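Local coordinates for glycoside Hydrolase (Bacteroides uniformis, PDB 5TA0), which probably hydrolyses the beta-linkages of agarose chains for a human intestinal bacterium, here as an engineered variant holding neoagarooctaose, at residues 197-202 with 277-282; 203-208 with 221-226; 245-250 with 262-267. All blocks are in the same frame, centred on the assembly; numbering follows the deposited sequence. Where two conformers were deposited one is given.

Interaction 1. Residues 197-202 with 277-282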
loop_
_atom_site.group_PDB
_atom_site.type_symbol
_atom_site.label_atom_id
_atom_site.label_comp_id
_atom_site.label_asym_id
_atom_site.label_seq_id
_atom_site.Cartn_x
_atom_site.Cartn_y
_atom_site.Cartn_z
ATOM N N PHE A 197 8.423 12.839 1.956
ATOM C CA PHE A 197 7.005 12.921 2.309
ATOM C C PHE A 197 6.887 13.109 3.807
ATOM O O PHE A 197 7.578 12.429 4.568
ATOM C CB PHE A 197 6.287 11.617 1.950
ATOM C CG PHE A 197 6.363 11.252 0.503
ATOM C CD1 PHE A 197 5.387 11.652 -0.390
ATOM C CD2 PHE A 197 7.456 10.537 0.020
ATOM C CE1 PHE A 197 5.471 11.287 -1.734
ATOM C CE2 PHE A 197 7.556 10.228 -1.331
ATOM C CZ PHE A 197 6.563 10.597 -2.192
ATOM N N CYS A 198 6.005 14.008 4.225
ATOM C CA CYS A 198 5.665 14.216 5.634
ATOM C C CYS A 198 4.211 13.886 5.870
ATOM O O CYS A 198 3.309 14.666 5.561
ATOM C CB CYS A 198 5.989 15.643 6.064
ATOM S SG CYS A 198 7.760 16.009 6.108
ATOM N N GLU A 199 3.988 12.732 6.482
ATOM C CA GLU A 199 2.672 12.418 7.001
ATOM C C GLU A 199 2.476 13.224 8.272
ATOM O O GLU A 199 3.412 13.464 9.013
ATOM C CB GLU A 199 2.542 10.928 7.312
ATOM C CG GLU A 199 2.721 9.963 6.138
ATOM C CD GLU A 199 2.680 8.515 6.613
ATOM O OE1 GLU A 199 3.506 8.135 7.469
ATOM O OE2 GLU A 199 1.751 7.778 6.154
ATOM N N VAL A 200 1.237 13.630 8.525
ATOM C CA VAL A 200 0.967 14.448 9.716
ATOM C C VAL A 200 1.084 13.624 11.002
ATOM O O VAL A 200 1.828 13.970 11.936
ATOM C CB VAL A 200 -0.411 15.143 9.592
ATOM C CG1 VAL A 200 -0.847 15.788 10.907
ATOM C CG2 VAL A 200 -0.355 16.188 8.466
ATOM N N ILE A 201 0.320 12.540 11.059
ATOM C CA ILE A 201 0.164 11.805 12.332
ATOM C C ILE A 201 -0.260 10.371 12.082
ATOM O O ILE A 201 -1.135 10.105 11.251
ATOM C CB ILE A 201 -0.801 12.573 13.274
ATOM C CG1 ILE A 201 -0.791 12.015 14.699
ATOM C CG2 ILE A 201 -2.208 12.642 12.692
ATOM C CD1 ILE A 201 -1.579 12.846 15.656
ATOM N N ASN A 202 0.340 9.438 12.808
ATOM C CA ASN A 202 0.079 8.016 12.603
ATOM C C ASN A 202 -1.223 7.524 13.248
ATOM O O ASN A 202 -1.419 7.703 14.454
ATOM C CB ASN A 202 1.244 7.220 13.191
ATOM C CG ASN A 202 1.179 5.753 12.874
ATOM O OD1 ASN A 202 1.321 5.353 11.729
ATOM N ND2 ASN A 202 0.984 4.917 13.907
ATOM N N PHE A 277 -0.801 14.500 -0.627
ATOM C CA PHE A 277 -1.053 13.081 -0.848
ATOM C C PHE A 277 -1.973 12.585 0.257
ATOM O O PHE A 277 -2.087 13.222 1.323
ATOM C CB PHE A 277 0.272 12.273 -0.905
ATOM C CG PHE A 277 1.071 12.276 0.362
ATOM C CD1 PHE A 277 1.957 13.324 0.646
ATOM C CD2 PHE A 277 0.958 11.244 1.283
ATOM C CE1 PHE A 277 2.700 13.337 1.818
ATOM C CE2 PHE A 277 1.699 11.262 2.444
ATOM C CZ PHE A 277 2.558 12.305 2.720
ATOM N N PHE A 278 -2.665 11.487 -0.043
ATOM C CA PHE A 278 -3.473 10.754 0.933
ATOM C C PHE A 278 -2.679 9.554 1.389
ATOM O O PHE A 278 -1.868 9.025 0.617
ATOM C CB PHE A 278 -4.805 10.350 0.324
ATOM C CG PHE A 278 -5.764 11.498 0.116
ATOM C CD1 PHE A 278 -5.655 12.707 0.821
ATOM C CD2 PHE A 278 -6.795 11.397 -0.815
ATOM C CE1 PHE A 278 -6.584 13.733 0.630
ATOM C CE2 PHE A 278 -7.697 12.405 -0.999
ATOM C CZ PHE A 278 -7.602 13.586 -0.291
ATOM N N THR A 279 -2.900 9.121 2.623
ATOM C CA THR A 279 -2.164 7.997 3.166
ATOM C C THR A 279 -3.053 7.142 4.068
ATOM O O THR A 279 -3.841 7.690 4.888
ATOM C CB THR A 279 -0.860 8.452 3.858
ATOM O OG1 THR A 279 -0.228 7.297 4.431
ATOM C CG2 THR A 279 -1.100 9.484 4.916
ATOM N N ILE A 280 -2.952 5.822 3.877
ATOM C CA ILE A 280 -3.702 4.826 4.624
ATOM C C ILE A 280 -2.803 3.656 4.955
ATOM O O ILE A 280 -1.735 3.484 4.364
ATOM C CB ILE A 280 -4.943 4.334 3.871
ATOM C CG1 ILE A 280 -4.575 3.644 2.544
ATOM C CG2 ILE A 280 -5.922 5.477 3.632
ATOM C CD1 ILE A 280 -5.762 3.102 1.764
ATOM N N HIS A 281 -3.242 2.836 5.904
ATOM C CA HIS A 281 -2.673 1.529 6.183
ATOM C C HIS A 281 -3.643 0.446 5.796
ATOM O O HIS A 281 -4.833 0.611 5.938
ATOM C CB HIS A 281 -2.311 1.442 7.665
ATOM C CG HIS A 281 -1.229 2.400 8.045
ATOM N ND1 HIS A 281 -0.876 2.656 9.351
ATOM C CD2 HIS A 281 -0.414 3.165 7.278
ATOM C CE1 HIS A 281 0.118 3.531 9.377
ATOM N NE2 HIS A 281 0.427 3.835 8.132
ATOM N N LEU A 282 -3.131 -0.669 5.278
ATOM C CA LEU A 282 -3.992 -1.777 4.796
ATOM C C LEU A 282 -3.491 -3.105 5.338
ATOM O O LEU A 282 -2.449 -3.614 4.898
ATOM C CB LEU A 282 -4.028 -1.797 3.264
ATOM C CG LEU A 282 -4.778 -0.639 2.625
ATOM C CD1 LEU A 282 -4.497 -0.614 1.138
ATOM C CD2 LEU A 282 -6.274 -0.713 2.905
#

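Interaction 2. Residues 203-208 with 221-226. With AAL (3,6-anhydro-alpha-L-galactopyranose), chain C; GAL (beta-D-galactopyranose), chain B; GAL (beta-D-galactopyranose), chain D; SO4 (sulfate ion), chain G.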
loop_
_atom_site.group_PDB
_atom_site.type_symbol
_atom_site.label_atom_id
_atom_site.label_comp_id
_atom_site.label_asym_id
_atom_site.label_seq_id
_atom_site.Cartn_x
_atom_site.Cartn_y
_atom_site.Cartn_z
ATOM N N GLU A 203 -2.126 6.919 12.460
ATOM C CA GLU A 203 -3.315 6.208 12.972
ATOM C C GLU A 203 -4.071 6.977 14.064
ATOM O O GLU A 203 -4.318 6.481 15.169
ATOM C CB GLU A 203 -2.894 4.816 13.453
ATOM C CG GLU A 203 -2.283 3.982 12.332
ATOM C CD GLU A 203 -2.046 2.530 12.652
ATOM O OE1 GLU A 203 -2.003 2.187 13.845
ATOM O OE2 GLU A 203 -1.842 1.763 11.673
ATOM N N PRO A 204 -4.489 8.209 13.745
ATOM C CA PRO A 204 -5.048 9.060 14.782
ATOM C C PRO A 204 -6.415 8.670 15.306
ATOM O O PRO A 204 -6.667 8.856 16.499
ATOM C CB PRO A 204 -5.068 10.443 14.137
ATOM C CG PRO A 204 -5.196 10.163 12.656
ATOM C CD PRO A 204 -4.337 8.928 12.468
ATOM N N LEU A 205 -7.305 8.191 14.445
ATOM C CA LEU A 205 -8.642 7.793 14.882
ATOM C C LEU A 205 -8.644 6.524 15.686
ATOM O O LEU A 205 -9.544 6.342 16.502
ATOM C CB LEU A 205 -9.658 7.756 13.736
ATOM C CG LEU A 205 -9.918 9.142 13.114
ATOM C CD1 LEU A 205 -10.982 9.017 12.036
ATOM C CD2 LEU A 205 -10.330 10.202 14.136
ATOM N N TRP A 206 -7.630 5.681 15.534
ATOM C CA TRP A 206 -7.445 4.578 16.457
ATOM C C TRP A 206 -7.342 5.119 17.891
ATOM O O TRP A 206 -8.070 4.673 18.789
ATOM C CB TRP A 206 -6.227 3.729 16.094
ATOM C CG TRP A 206 -5.977 2.645 17.096
ATOM C CD1 TRP A 206 -4.991 2.609 18.013
ATOM C CD2 TRP A 206 -6.776 1.471 17.316
ATOM N NE1 TRP A 206 -5.110 1.486 18.802
ATOM C CE2 TRP A 206 -6.206 0.779 18.406
ATOM C CE3 TRP A 206 -7.942 0.965 16.730
ATOM C CZ2 TRP A 206 -6.753 -0.426 18.900
ATOM C CZ3 TRP A 206 -8.475 -0.244 17.218
ATOM C CH2 TRP A 206 -7.879 -0.913 18.282
ATOM N N ASP A 207 -6.452 6.084 18.119
ATOM C CA ASP A 207 -6.318 6.643 19.475
ATOM C C ASP A 207 -7.501 7.517 19.895
ATOM O O ASP A 207 -7.898 7.496 21.065
ATOM C CB ASP A 207 -5.013 7.436 19.603
ATOM C CG ASP A 207 -3.844 6.579 19.997
ATOM O OD1 ASP A 207 -3.524 6.541 21.193
ATOM O OD2 ASP A 207 -3.220 5.970 19.149
ATOM N N ILE A 208 -8.040 8.315 18.990
ATOM C CA ILE A 208 -9.111 9.263 19.323
ATOM C C ILE A 208 -10.441 8.565 19.580
ATOM O O ILE A 208 -11.189 8.985 20.481
ATOM C CB ILE A 208 -9.267 10.340 18.216
ATOM C CG1 ILE A 208 -8.107 11.305 18.317
ATOM C CG2 ILE A 208 -10.615 11.065 18.243
ATOM C CD1 ILE A 208 -7.935 12.189 17.098
ATOM N N LYS A 221 -12.351 17.657 14.096
ATOM C CA LYS A 221 -11.265 18.453 14.641
ATOM C C LYS A 221 -9.898 17.896 14.206
ATOM O O LYS A 221 -8.990 18.668 13.903
ATOM C CB LYS A 221 -11.371 18.507 16.158
ATOM C CG LYS A 221 -10.420 19.463 16.842
ATOM C CD LYS A 221 -10.597 19.397 18.358
ATOM C CE LYS A 221 -9.921 20.539 19.067
ATOM N NZ LYS A 221 -9.788 20.277 20.537
ATOM N N LEU A 222 -9.752 16.579 14.198
ATOM C CA LEU A 222 -8.526 15.953 13.712
ATOM C C LEU A 222 -8.291 16.281 12.238
ATOM O O LEU A 222 -7.162 16.559 11.806
ATOM C CB LEU A 222 -8.594 14.450 13.900
ATOM C CG LEU A 222 -7.565 13.678 13.082
ATOM C CD1 LEU A 222 -6.190 13.773 13.723
ATOM C CD2 LEU A 222 -8.028 12.247 12.935
ATOM N N PHE A 223 -9.366 16.290 11.450
ATOM C CA PHE A 223 -9.209 16.660 10.035
ATOM C C PHE A 223 -8.769 18.115 9.859
ATOM O O PHE A 223 -7.875 18.407 9.046
ATOM C CB PHE A 223 -10.486 16.293 9.263
ATOM C CG PHE A 223 -10.849 14.849 9.350
ATOM C CD1 PHE A 223 -9.884 13.850 9.539
ATOM C CD2 PHE A 223 -12.178 14.442 9.245
ATOM C CE1 PHE A 223 -10.230 12.530 9.604
ATOM C CE2 PHE A 223 -12.527 13.112 9.307
ATOM C CZ PHE A 223 -11.547 12.142 9.491
ATOM N N GLU A 224 -9.393 19.032 10.624
ATOM C CA GLU A 224 -8.996 20.447 10.626
ATOM C C GLU A 224 -7.518 20.558 10.995
ATOM O O GLU A 224 -6.771 21.296 10.350
ATOM C CB GLU A 224 -9.827 21.320 11.613
ATOM C CG GLU A 224 -11.230 21.740 11.144
ATOM C CD GLU A 224 -12.027 22.626 12.123
ATOM O OE1 GLU A 224 -11.422 23.330 12.960
ATOM O OE2 GLU A 224 -13.259 22.540 12.043
ATOM N N PHE A 225 -7.107 19.819 12.034
ATOM C CA PHE A 225 -5.705 19.782 12.484
ATOM C C PHE A 225 -4.743 19.504 11.330
ATOM O O PHE A 225 -3.683 20.106 11.258
ATOM C CB PHE A 225 -5.622 18.737 13.600
ATOM C CG PHE A 225 -4.246 18.381 14.101
ATOM C CD1 PHE A 225 -3.674 19.103 15.135
ATOM C CD2 PHE A 225 -3.595 17.244 13.663
ATOM C CE1 PHE A 225 -2.450 18.740 15.658
ATOM C CE2 PHE A 225 -2.385 16.874 14.203
ATOM C CZ PHE A 225 -1.813 17.618 15.202
ATOM N N HIS A 226 -5.116 18.631 10.407
ATOM C CA HIS A 226 -4.255 18.344 9.275
ATOM C C HIS A 226 -3.969 19.582 8.409
ATOM O O HIS A 226 -2.840 19.778 7.980
ATOM C CB HIS A 226 -4.825 17.225 8.397
ATOM C CG HIS A 226 -4.550 15.850 8.926
ATOM N ND1 HIS A 226 -5.140 15.329 10.052
ATOM C CD2 HIS A 226 -3.709 14.890 8.479
ATOM C CE1 HIS A 226 -4.666 14.115 10.281
ATOM N NE2 HIS A 226 -3.812 13.813 9.327
HETATM C C1 AAL C . -4.221 -2.771 17.028
HETATM C C2 AAL C . -2.896 -2.719 17.788
HETATM C C3 AAL C . -2.127 -1.513 17.309
HETATM C C4 AAL C . -1.851 -1.597 15.834
HETATM C C5 AAL C . -3.235 -1.310 15.327
HETATM C C6 AAL C . -3.624 -0.110 16.156
HETATM O O2 AAL C . -2.123 -3.904 17.554
HETATM O O3 AAL C . -2.974 -0.353 17.424
HETATM O O4 AAL C . -1.004 -0.529 15.476
HETATM O O5 AAL C . -4.043 -2.448 15.638
HETATM C C1 GAL B . 0.243 -0.962 14.925
HETATM C C2 GAL B . 0.987 0.343 14.685
HETATM C C3 GAL B . 2.490 0.186 14.530
HETATM C C4 GAL B . 3.071 -0.925 15.399
HETATM C C5 GAL B . 2.249 -2.184 15.363
HETATM C C6 GAL B . 2.767 -3.330 16.252
HETATM O O2 GAL B . 0.507 0.950 13.494
HETATM O O3 GAL B . 2.997 1.460 14.956
HETATM O O4 GAL B . 3.140 -0.433 16.750
HETATM O O5 GAL B . 0.952 -1.814 15.829
HETATM O O6 GAL B . 4.067 -3.810 15.863
HETATM C C1 GAL D . -7.947 -5.775 18.077
HETATM C C2 GAL D . -6.461 -5.497 18.009
HETATM C C3 GAL D . -6.174 -4.153 17.346
HETATM C C4 GAL D . -6.927 -4.031 16.028
HETATM C C5 GAL D . -8.406 -4.309 16.258
HETATM C C6 GAL D . -9.217 -4.134 14.990
HETATM O O1 GAL D . -8.222 -7.094 18.587
HETATM O O2 GAL D . -5.890 -5.462 19.315
HETATM O O3 GAL D . -4.753 -4.088 17.192
HETATM O O4 GAL D . -6.424 -4.967 15.063
HETATM O O5 GAL D . -8.523 -5.646 16.768
HETATM O O6 GAL D . -10.601 -4.367 15.259
HETATM S S SO4 G . -11.975 17.696 21.540
HETATM O O1 SO4 G . -10.712 17.217 20.861
HETATM O O2 SO4 G . -13.152 17.134 20.796
HETATM O O3 SO4 G . -12.015 17.251 22.972
HETATM O O4 SO4 G . -12.144 19.192 21.466
#

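Interaction 3. Residues 245-250 with 262-267. With AAL (3,6-anhydro-alpha-L-galactopyranose), chain C; GAL (beta-D-galactopyranose), chain D.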
loop_
_atom_site.group_PDB
_atom_site.type_symbol
_atom_site.label_atom_id
_atom_site.label_comp_id
_atom_site.label_asym_id
_atom_site.label_seq_id
_atom_site.Cartn_x
_atom_site.Cartn_y
_atom_site.Cartn_z
ATOM N N TYR A 245 -4.886 10.865 6.174
ATOM C CA TYR A 245 -4.772 10.958 7.628
ATOM C C TYR A 245 -4.114 9.748 8.266
ATOM O O TYR A 245 -4.094 9.645 9.477
ATOM C CB TYR A 245 -6.092 11.334 8.304
ATOM C CG TYR A 245 -7.217 10.311 8.360
ATOM C CD1 TYR A 245 -7.289 9.356 9.374
ATOM C CD2 TYR A 245 -8.268 10.357 7.447
ATOM C CE1 TYR A 245 -8.374 8.481 9.452
ATOM C CE2 TYR A 245 -9.330 9.481 7.526
ATOM C CZ TYR A 245 -9.389 8.560 8.537
ATOM O OH TYR A 245 -10.471 7.717 8.605
ATOM N N CYS A 246 -3.529 8.862 7.441
ATOM C CA CYS A 246 -2.723 7.718 7.885
ATOM C C CYS A 246 -3.588 6.732 8.653
ATOM O O CYS A 246 -3.318 6.378 9.797
ATOM C CB CYS A 246 -1.496 8.198 8.657
ATOM S SG CYS A 246 -0.230 6.973 8.903
ATOM N N THR A 247 -4.659 6.321 7.994
ATOM C CA THR A 247 -5.748 5.558 8.610
ATOM C C THR A 247 -5.348 4.144 9.016
ATOM O O THR A 247 -4.887 3.370 8.194
ATOM C CB THR A 247 -6.886 5.479 7.576
ATOM O OG1 THR A 247 -7.101 6.804 7.045
ATOM C CG2 THR A 247 -8.162 4.895 8.178
ATOM N N ALA A 248 -5.608 3.769 10.256
ATOM C CA ALA A 248 -5.323 2.419 10.751
ATOM C C ALA A 248 -6.143 1.346 10.065
ATOM O O ALA A 248 -5.584 0.296 9.690
ATOM C CB ALA A 248 -5.531 2.336 12.263
ATOM N N PHE A 249 -7.448 1.613 9.910
ATOM C CA PHE A 249 -8.422 0.615 9.452
ATOM C C PHE A 249 -9.484 1.305 8.618
ATOM O O PHE A 249 -10.519 1.700 9.130
ATOM C CB PHE A 249 -9.069 -0.113 10.658
ATOM C CG PHE A 249 -8.080 -0.845 11.504
ATOM C CD1 PHE A 249 -7.414 -1.951 11.012
ATOM C CD2 PHE A 249 -7.720 -0.360 12.775
ATOM C CE1 PHE A 249 -6.441 -2.600 11.773
ATOM C CE2 PHE A 249 -6.753 -1.019 13.531
ATOM C CZ PHE A 249 -6.108 -2.137 13.026
ATOM N N PRO A 250 -9.213 1.524 7.310
ATOM C CA PRO A 250 -10.173 2.204 6.424
ATOM C C PRO A 250 -11.283 1.241 6.061
ATOM O O PRO A 250 -11.097 0.385 5.189
ATOM C CB PRO A 250 -9.311 2.623 5.195
ATOM C CG PRO A 250 -8.220 1.639 5.183
ATOM C CD PRO A 250 -7.942 1.229 6.614
ATOM N N ALA A 262 -18.659 9.769 7.922
ATOM C CA ALA A 262 -18.125 10.504 9.071
ATOM C C ALA A 262 -16.617 10.754 9.024
ATOM O O ALA A 262 -16.125 11.634 9.718
ATOM C CB ALA A 262 -18.449 9.746 10.350
ATOM N N ARG A 263 -15.898 9.953 8.227
ATOM C CA ARG A 263 -14.438 9.908 8.283
ATOM C C ARG A 263 -13.831 10.344 6.945
ATOM O O ARG A 263 -13.680 11.548 6.732
ATOM C CB ARG A 263 -13.967 8.557 8.806
ATOM C CG ARG A 263 -14.475 8.271 10.201
ATOM C CD ARG A 263 -13.877 6.999 10.712
ATOM N NE ARG A 263 -14.477 6.614 11.980
ATOM C CZ ARG A 263 -13.881 5.872 12.908
ATOM N NH1 ARG A 263 -12.625 5.487 12.791
ATOM N NH2 ARG A 263 -14.548 5.557 14.018
ATOM N N TRP A 264 -13.519 9.417 6.041
ATOM C CA TRP A 264 -12.879 9.806 4.768
ATOM C C TRP A 264 -13.645 10.855 3.959
ATOM O O TRP A 264 -13.025 11.763 3.382
ATOM C CB TRP A 264 -12.468 8.584 3.909
ATOM C CG TRP A 264 -11.030 8.227 4.191
ATOM C CD1 TRP A 264 -10.568 7.341 5.116
ATOM C CD2 TRP A 264 -9.892 8.864 3.636
ATOM N NE1 TRP A 264 -9.185 7.337 5.127
ATOM C CE2 TRP A 264 -8.751 8.277 4.238
ATOM C CE3 TRP A 264 -9.715 9.839 2.646
ATOM C CZ2 TRP A 264 -7.461 8.704 3.950
ATOM C CZ3 TRP A 264 -8.425 10.243 2.350
ATOM C CH2 TRP A 264 -7.319 9.664 2.988
ATOM N N LYS A 265 -14.977 10.775 3.923
ATOM C CA LYS A 265 -15.744 11.814 3.234
ATOM C C LYS A 265 -15.433 13.200 3.825
ATOM O O LYS A 265 -15.176 14.161 3.095
ATOM C CB LYS A 265 -17.248 11.510 3.275
ATOM C CG LYS A 265 -18.130 12.482 2.477
ATOM C CD LYS A 265 -18.756 13.510 3.427
ATOM C CE LYS A 265 -20.004 14.254 2.933
ATOM N NZ LYS A 265 -19.803 15.251 1.871
ATOM N N GLN A 266 -15.497 13.307 5.151
ATOM C CA GLN A 266 -15.218 14.556 5.838
ATOM C C GLN A 266 -13.783 15.001 5.707
ATOM O O GLN A 266 -13.524 16.201 5.595
ATOM C CB GLN A 266 -15.592 14.465 7.332
ATOM C CG GLN A 266 -17.046 14.120 7.629
ATOM C CD GLN A 266 -18.037 15.057 6.976
ATOM O OE1 GLN A 266 -17.817 16.267 6.888
ATOM N NE2 GLN A 266 -19.115 14.492 6.467
ATOM N N PHE A 267 -12.830 14.059 5.743
ATOM C CA PHE A 267 -11.440 14.438 5.586
ATOM C C PHE A 267 -11.182 15.055 4.197
ATOM O O PHE A 267 -10.548 16.098 4.078
ATOM C CB PHE A 267 -10.520 13.248 5.801
ATOM C CG PHE A 267 -9.060 13.570 5.634
ATOM C CD1 PHE A 267 -8.402 14.432 6.486
ATOM C CD2 PHE A 267 -8.326 12.987 4.613
ATOM C CE1 PHE A 267 -7.046 14.698 6.352
ATOM C CE2 PHE A 267 -6.979 13.272 4.457
ATOM C CZ PHE A 267 -6.336 14.115 5.314
HETATM C C1 AAL C . -4.221 -2.771 17.028
HETATM C C2 AAL C . -2.896 -2.719 17.788
HETATM C C3 AAL C . -2.127 -1.513 17.309
HETATM C C4 AAL C . -1.851 -1.597 15.834
HETATM C C5 AAL C . -3.235 -1.310 15.327
HETATM C C6 AAL C . -3.624 -0.110 16.156
HETATM O O2 AAL C . -2.123 -3.904 17.554
HETATM O O3 AAL C . -2.974 -0.353 17.424
HETATM O O4 AAL C . -1.004 -0.529 15.476
HETATM O O5 AAL C . -4.043 -2.448 15.638
HETATM C C1 GAL D . -7.947 -5.775 18.077
HETATM C C2 GAL D . -6.461 -5.497 18.009
HETATM C C3 GAL D . -6.174 -4.153 17.346
HETATM C C4 GAL D . -6.927 -4.031 16.028
HETATM C C5 GAL D . -8.406 -4.309 16.258
HETATM C C6 GAL D . -9.217 -4.134 14.990
HETATM O O1 GAL D . -8.222 -7.094 18.587
HETATM O O2 GAL D . -5.890 -5.462 19.315
HETATM O O3 GAL D . -4.753 -4.088 17.192
HETATM O O4 GAL D . -6.424 -4.967 15.063
HETATM O O5 GAL D . -8.523 -5.646 16.768
HETATM O O6 GAL D . -10.601 -4.367 15.259
HETATM O O HOH W 1 -10.857 5.566 10.275
#

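Interaction 1. Residues 197-202 with 277-282
Glu-199 OE2 is gripped by two hydroxyls: Thr-279 OG1 donates to it at 2.7 Å, meeting the oxygen nearly in line with its C-O bond, and Ser-324 OG forms a second hydrogen bond. OE1 forms a salt bridge with Arg-83, so both ends of this buried carboxylate have partners. Beside it, the Phe-197 ring points its edge at the face of Phe-277, a T-shaped pair with planes at 89° and centroids 5.4 Å apart, while Glu-199 CG reaches the Phe-277 edge. A chi1 of 63°, with CG between the backbone N and the carbonyl carbon, swings the Phe-277 ring toward Phe-197, and chi2 (-85°) turns its face to it. Asn-202 OD1 sits in the plane of the His-281 ring, 3.2 Å from His-281 CE1, and is hydrogen-bonded to Arg-83; Asn-202 lines the glycan pocket beside bound anhydrogalactose and galactose, so this polar network leads up to the substrate site. ND1 of His-281 is hydrogen-bonded to Glu-203 OE2 and NE2 to Ser-324 OG, which holds the imidazole's rotation. Strand 242-247 separates the two segments in the parallel barrel sheet; their side chains meet in the barrel interior, where its Cys-246 touches Glu-199, Asn-202 and His-281, beside strands 134-140 and 321-326.

Interaction 2. Residues 203-208 with 221-226
Leu-222 reaches across to Pro-204, Leu-205 and Ile-208, and apolar contacts of this kind make up the whole interface. In the conformer described, its CD1 lies 3.5 Å from Pro-204 CB, and its CD2 lies against Pro-204 CG and the CD2 of Leu-205; as Leu-222 has a second conformer, the closeness of the two leucine methyls is doubtful. With CG anti to the backbone N (chi1 163°), the leucine branches project at about a right angle to the proline ring. Ile-208 CD1 adds a looser touch, 4.0 Å from Leu-222 CB, and Leu-205 CD1 rests obliquely against Phe-223 CZ.

The polar bonds lie within segments or to bound groups. Leu-222 O accepts twice from His-226, from opposite faces of its plane: the ring ND1 comes in at 2.9 Å with a nearly straight N-H (175°), and the backbone N completes the helical bond. This fixes the imidazole, whose ring then meets Phe-267 edge-to-face. The extended Lys-221 sends NZ to O4 of a sulfate, probably from the crystallisation liquor, at 2.8 Å, with a weak second bond to O1.

Carbohydrate contacts come from Trp-206 on helix 204-208 and from Glu-203 at its N-cap position, neither of which touches 221-226. The anhydrogalactose C6 stands 3.4 Å above one face of Trp-206, a sugar-aromatic platform; the chain D galactose meets the ring obliquely at Trp-206 CH2. Glu-203 OE1 lies 2.8 Å from O2 of the chain B galactose and 3.3 Å from the anhydrogalactose O4 that bridges the two sugars. A glutamate so placed, directly after an asparagine and beside the glycosidic oxygen, is consistent with the acid/base of a retaining glycoside hydrolase barrel.

Interaction 3. Residues 245-250 with 262-267
Tyr-245 stacks on Trp-264 and turns an edge to Phe-267 in an aromatic cluster that seals strand 242-247 against helix 264-271, two elements of the beta-alpha-beta crossover that runs on into the neighbouring parallel strand 277-285. The tight part is this cluster. Tyr-245 CE2 sits over one face of the indole, 3.2 Å from Trp-264 NE1, in an offset stack with planes 28° apart. The edge-to-face pair of Tyr-245 and Phe-267 has centroids 5.4 Å apart, and Tyr-245 CB adds a CH-pi contact 4.1 Å from the centroid of the Phe-267 ring. A chi1 of 72°, with CG in the crowded position between the backbone N and the carbonyl carbon, brings the tyrosine ring from strand 242-247 to the helix, within reach of both partners. At the indole edge, NE1 of Trp-264 donates to Thr-247 OG1 at 2.9 Å; the bond is bent (142°) and the hydroxyl is tilted somewhat from the indole plane. That oxygen also stands 3.1 Å above the centre of the Tyr-245 ring. Replacing Trp-264 with a leucine would probably leave Thr-247 OG1 without this donor and open a gap over Tyr-245, whose ring would lose its stacking partner. Phe-278 and Phe-252 meet the indole from outside the two segments.

The contact is looser around Arg-263. Its aliphatic CB lies against Tyr-245 OH, while its extended chain carries the guanidinium past the phenol to a salt bridge with Asp-210. Here a water replaces direct contact between the polar groups: it lies in the plane of the tyrosine ring, 2.8 Å from Tyr-245 OH, and accepts from Arg-263 NH1 at 3.1 Å.

How the interactions relate
The three contacts are neighbours in the barrel and lead to its glycan pocket. Interactions 2 and 3, centres 9 Å apart, join where Glu-203 N reaches Cys-246 O (3.0 Å) and where Phe-223 packs on Phe-267. Interaction 1 is tied to interaction 3 by strand pairing, Cys-246 N lying 2.8 Å from Thr-279 O, and to interaction 2 by His-281 ND1, 2.7 Å from Glu-203 OE2, which probably helps position the glutamate beside the O4 linkage between anhydrogalactose and the chain B galactose, consistent with the bond a beta-agarase cleaves. Phe-249 CZ, also in the pocket, meets the anhydrogalactose O5 edge-on at 3.3 Å, while the ring face is turned to the chain D galactose.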